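Local coordinates for protein acidocalcisomal pyrophosphatase (PDB 5C5V) that probably hydrolyses inorganic diphosphate to phosphate with the help of magnesium ions, at residues A[130-138]-A[149-157]. Numbering follows the deposited sequence.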
loop_
_atom_site.group_PDB
_atom_site.type_symbol
_atom_site.label_atom_id
_atom_site.label_comp_id
_atom_site.label_asym_id
_atom_site.label_seq_id
_atom_site.Cartn_x
_atom_site.Cartn_y
_atom_site.Cartn_z
ATOM N N HIS A 130 17.374 -26.892 -11.338
ATOM C CA HIS A 130 17.201 -28.081 -10.509
ATOM C C HIS A 130 17.366 -27.822 -9.026
ATOM O O HIS A 130 16.746 -28.491 -8.220
ATOM C CB HIS A 130 18.171 -29.181 -10.941
ATOM C CG HIS A 130 18.100 -29.488 -12.404
ATOM N ND1 HIS A 130 16.915 -29.781 -13.038
ATOM C CD2 HIS A 130 19.063 -29.532 -13.353
ATOM C CE1 HIS A 130 17.149 -29.993 -14.322
ATOM N NE2 HIS A 130 18.441 -29.842 -14.538
ATOM N N ASP A 131 18.196 -26.860 -8.656
ATOM C CA ASP A 131 18.621 -26.770 -7.266
ATOM C C ASP A 131 17.927 -25.689 -6.434
ATOM O O ASP A 131 17.994 -25.729 -5.205
ATOM C CB ASP A 131 20.128 -26.582 -7.226
ATOM C CG ASP A 131 20.853 -27.785 -7.774
ATOM O OD1 ASP A 131 20.603 -28.896 -7.266
ATOM O OD2 ASP A 131 21.631 -27.631 -8.734
ATOM N N ILE A 132 17.264 -24.740 -7.081
ATOM C CA ILE A 132 16.431 -23.785 -6.355
ATOM C C ILE A 132 15.074 -24.408 -6.065
ATOM O O ILE A 132 14.404 -24.872 -6.983
ATOM C CB ILE A 132 16.238 -22.474 -7.134
ATOM C CG1 ILE A 132 17.585 -21.780 -7.340
ATOM C CG2 ILE A 132 15.293 -21.553 -6.384
ATOM C CD1 ILE A 132 17.500 -20.541 -8.208
ATOM N N PRO A 133 14.676 -24.450 -4.780
ATOM C CA PRO A 133 13.400 -25.089 -4.434
ATOM C C PRO A 133 12.235 -24.374 -5.108
ATOM O O PRO A 133 12.202 -23.151 -5.129
ATOM C CB PRO A 133 13.322 -24.949 -2.902
ATOM C CG PRO A 133 14.691 -24.591 -2.458
ATOM C CD PRO A 133 15.334 -23.858 -3.603
ATOM N N LEU A 134 11.313 -25.141 -5.673
ATOM C CA LEU A 134 10.097 -24.600 -6.244
ATOM C C LEU A 134 9.228 -24.018 -5.128
ATOM O O LEU A 134 8.768 -22.880 -5.215
ATOM C CB LEU A 134 9.338 -25.689 -7.012
ATOM C CG LEU A 134 7.926 -25.361 -7.497
ATOM C CD1 LEU A 134 7.926 -24.117 -8.384
ATOM C CD2 LEU A 134 7.361 -26.565 -8.239
ATOM N N TYR A 135 9.034 -24.814 -4.075
ATOM C CA TYR A 135 8.242 -24.422 -2.912
ATOM C C TYR A 135 9.114 -23.776 -1.845
ATOM O O TYR A 135 10.153 -24.331 -1.472
ATOM C CB TYR A 135 7.539 -25.635 -2.310
ATOM C CG TYR A 135 6.560 -26.280 -3.248
ATOM C CD1 TYR A 135 5.248 -25.821 -3.333
ATOM C CD2 TYR A 135 6.944 -27.340 -4.062
ATOM C CE1 TYR A 135 4.348 -26.396 -4.202
ATOM C CE2 TYR A 135 6.050 -27.922 -4.938
ATOM C CZ TYR A 135 4.750 -27.441 -4.999
ATOM O OH TYR A 135 3.847 -28.002 -5.863
ATOM N N VAL A 136 8.688 -22.619 -1.342
ATOM C CA VAL A 136 9.376 -21.977 -0.228
ATOM C C VAL A 136 8.807 -22.519 1.074
ATOM O O VAL A 136 7.684 -22.191 1.462
ATOM C CB VAL A 136 9.227 -20.438 -0.267
ATOM C CG1 VAL A 136 10.003 -19.798 0.884
ATOM C CG2 VAL A 136 9.694 -19.893 -1.629
ATOM N N ARG A 137 9.570 -23.374 1.738
ATOM C CA ARG A 137 9.084 -24.065 2.925
ATOM C C ARG A 137 9.819 -23.580 4.165
ATOM O O ARG A 137 11.029 -23.769 4.286
ATOM C CB ARG A 137 9.283 -25.584 2.780
ATOM C CG ARG A 137 8.555 -26.230 1.599
ATOM C CD ARG A 137 9.226 -27.556 1.174
ATOM N NE ARG A 137 9.153 -28.593 2.203
ATOM C CZ ARG A 137 10.203 -29.137 2.830
ATOM N NH1 ARG A 137 11.450 -28.742 2.559
ATOM N NH2 ARG A 137 9.997 -30.084 3.744
ATOM N N ASP A 138 9.093 -23.004 5.113
ATOM C CA ASP A 138 9.713 -22.677 6.397
ATOM C C ASP A 138 10.024 -23.948 7.168
ATOM O O ASP A 138 9.193 -24.853 7.225
ATOM C CB ASP A 138 8.789 -21.797 7.241
ATOM C CG ASP A 138 8.794 -20.357 6.804
ATOM O OD1 ASP A 138 9.872 -19.858 6.390
ATOM O OD2 ASP A 138 7.705 -19.735 6.858
ATOM N N MET A 149 -0.485 -23.153 1.647
ATOM C CA MET A 149 0.758 -22.510 1.271
ATOM C C MET A 149 0.618 -21.962 -0.137
ATOM O O MET A 149 -0.069 -22.562 -0.972
ATOM C CB MET A 149 1.939 -23.493 1.352
ATOM C CG MET A 149 1.849 -24.553 2.471
ATOM N N ASN A 150 1.228 -20.808 -0.388
ATOM C CA ASN A 150 1.305 -20.248 -1.732
ATOM C C ASN A 150 2.532 -19.374 -1.791
ATOM O O ASN A 150 2.437 -18.154 -1.823
ATOM C CB ASN A 150 0.051 -19.444 -2.085
ATOM C CG ASN A 150 -0.006 -19.036 -3.579
ATOM O OD1 ASN A 150 0.979 -19.140 -4.315
ATOM N ND2 ASN A 150 -1.156 -18.542 -4.006
ATOM N N ARG A 151 3.694 -20.005 -1.782
ATOM C CA ARG A 151 4.937 -19.269 -1.778
ATOM C C ARG A 151 5.909 -20.044 -2.654
ATOM O O ARG A 151 6.412 -21.106 -2.266
ATOM C CB ARG A 151 5.472 -19.085 -0.353
ATOM C CG ARG A 151 6.634 -18.095 -0.258
ATOM C CD ARG A 151 7.094 -17.834 1.204
ATOM N NE ARG A 151 6.254 -16.823 1.844
ATOM C CZ ARG A 151 6.509 -15.504 1.889
ATOM N NH1 ARG A 151 7.617 -14.988 1.349
ATOM N NH2 ARG A 151 5.649 -14.701 2.511
ATOM N N TYR A 152 6.127 -19.518 -3.854
ATOM C CA TYR A 152 6.923 -20.161 -4.879
ATOM C C TYR A 152 8.154 -19.353 -5.230
ATOM O O TYR A 152 8.114 -18.139 -5.241
ATOM C CB TYR A 152 6.083 -20.365 -6.141
ATOM C CG TYR A 152 4.928 -21.320 -5.981
ATOM C CD1 TYR A 152 5.079 -22.670 -6.297
ATOM C CD2 TYR A 152 3.695 -20.887 -5.512
ATOM C CE1 TYR A 152 4.029 -23.560 -6.159
ATOM C CE2 TYR A 152 2.635 -21.766 -5.372
ATOM C CZ TYR A 152 2.806 -23.109 -5.695
ATOM O OH TYR A 152 1.770 -24.010 -5.560
ATOM N N ASN A 153 9.248 -20.015 -5.558
ATOM C CA ASN A 153 10.393 -19.282 -6.065
ATOM C C ASN A 153 10.243 -19.010 -7.553
ATOM O O ASN A 153 9.924 -19.907 -8.337
ATOM C CB ASN A 153 11.690 -20.024 -5.782
ATOM C CG ASN A 153 12.262 -19.667 -4.434
ATOM O OD1 ASN A 153 12.177 -18.517 -4.009
ATOM N ND2 ASN A 153 12.819 -20.650 -3.738
ATOM N N PHE A 154 10.465 -17.753 -7.916
ATOM C CA PHE A 154 10.358 -17.289 -9.287
ATOM C C PHE A 154 11.734 -16.853 -9.737
ATOM O O PHE A 154 12.382 -16.038 -9.078
ATOM C CB PHE A 154 9.335 -16.136 -9.383
ATOM C CG PHE A 154 9.397 -15.328 -10.674
ATOM C CD1 PHE A 154 8.799 -15.790 -11.834
ATOM C CD2 PHE A 154 10.006 -14.083 -10.704
ATOM C CE1 PHE A 154 8.823 -15.020 -13.024
ATOM C CE2 PHE A 154 10.032 -13.309 -11.885
ATOM C CZ PHE A 154 9.447 -13.781 -13.042
ATOM N N ILE A 155 12.196 -17.418 -10.839
ATOM C CA ILE A 155 13.457 -16.983 -11.413
ATOM C C ILE A 155 13.190 -15.983 -12.516
ATOM O O ILE A 155 12.597 -16.330 -13.540
ATOM C CB ILE A 155 14.264 -18.157 -11.979
ATOM C CG1 ILE A 155 14.495 -19.204 -10.886
ATOM C CG2 ILE A 155 15.579 -17.658 -12.577
ATOM C CD1 ILE A 155 14.906 -20.556 -11.421
ATOM N N CYS A 156 13.605 -14.739 -12.309
ATOM C CA CYS A 156 13.423 -13.725 -13.335
ATOM C C CYS A 156 14.486 -13.842 -14.424
ATOM O O CYS A 156 15.675 -13.682 -14.167
ATOM C CB CYS A 156 13.453 -12.321 -12.735
ATOM S SG CYS A 156 13.236 -11.006 -13.974
ATOM N N GLU A 157 14.035 -14.118 -15.639
ATOM C CA GLU A 157 14.886 -14.147 -16.825
ATOM C C GLU A 157 14.839 -12.793 -17.545
ATOM O O GLU A 157 15.857 -12.292 -18.030
ATOM C CB GLU A 157 14.434 -15.268 -17.765
ATOM C CG GLU A 157 14.533 -16.653 -17.128
ATOM C CD GLU A 157 13.799 -17.755 -17.890
ATOM O OE1 GLU A 157 12.707 -17.492 -18.455
ATOM O OE2 GLU A 157 14.315 -18.901 -17.897
HETATM O O HOH W 1 1.636 -26.223 -6.855
#
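Asn153 meets the passing loop 132-136 with both its backbone and its side chain. Its amide ND2 donates to Pro133 O at 2.9 Å, and that oxygen lies close to the amide plane. Its backbone N donates to Leu134 O at 2.9 Å. Two neighbouring carbonyls of the loop are thus held by one residue. Beyond them, Val136 N bonds to Arg151 O in a nearly straight bond (170° at the hydrogen). Tyr135 and Tyr152 are thereby the non-hydrogen-bonded pair of a single antiparallel bridge, with a CA-H...O contact from Tyr152 CA to Leu134 O.

The side chains pack on two sides of this bridge. Tyr135 and Tyr152 run side by side in the same direction, with ring planes at 45° and Tyr135 CE1 3.5 Å from Tyr152 CE1. One water joins their two hydroxyls. Leu134 CD1 meets the edge of the Tyr152 ring. Elsewhere, Val136 rests on the aliphatic part of Arg151, with Val136 CG1 3.5 Å from Arg151 CD. Extended at first, the Arg151 chain lays CG and CD along Val136 and bends only after that, about the CG-CD bond (chi3 -83°). Ile132 CG2 touches the Asn153 amide, and Ile132 CD1 approaches Ile155 CD1.

Strand 152-156 is also bonded to strand 238-251. Helix 316-336 packs against Leu134 and Tyr152, and its His327 meets the Tyr135 ring edge-to-face. Val140 and Thr142 of the second subunit pack on Pro133 and Asn153, respectively.

The contact thus fastens the loop after helix 128-131 to a strand of the pyrophosphatase sheet, with the side chain of Ile155 about 10 Å from a bound magnesium ion. The Asn153 amide carries the bonding one residue past the single bridge, and the water ties the hydroxyl ends of the two tyrosines together.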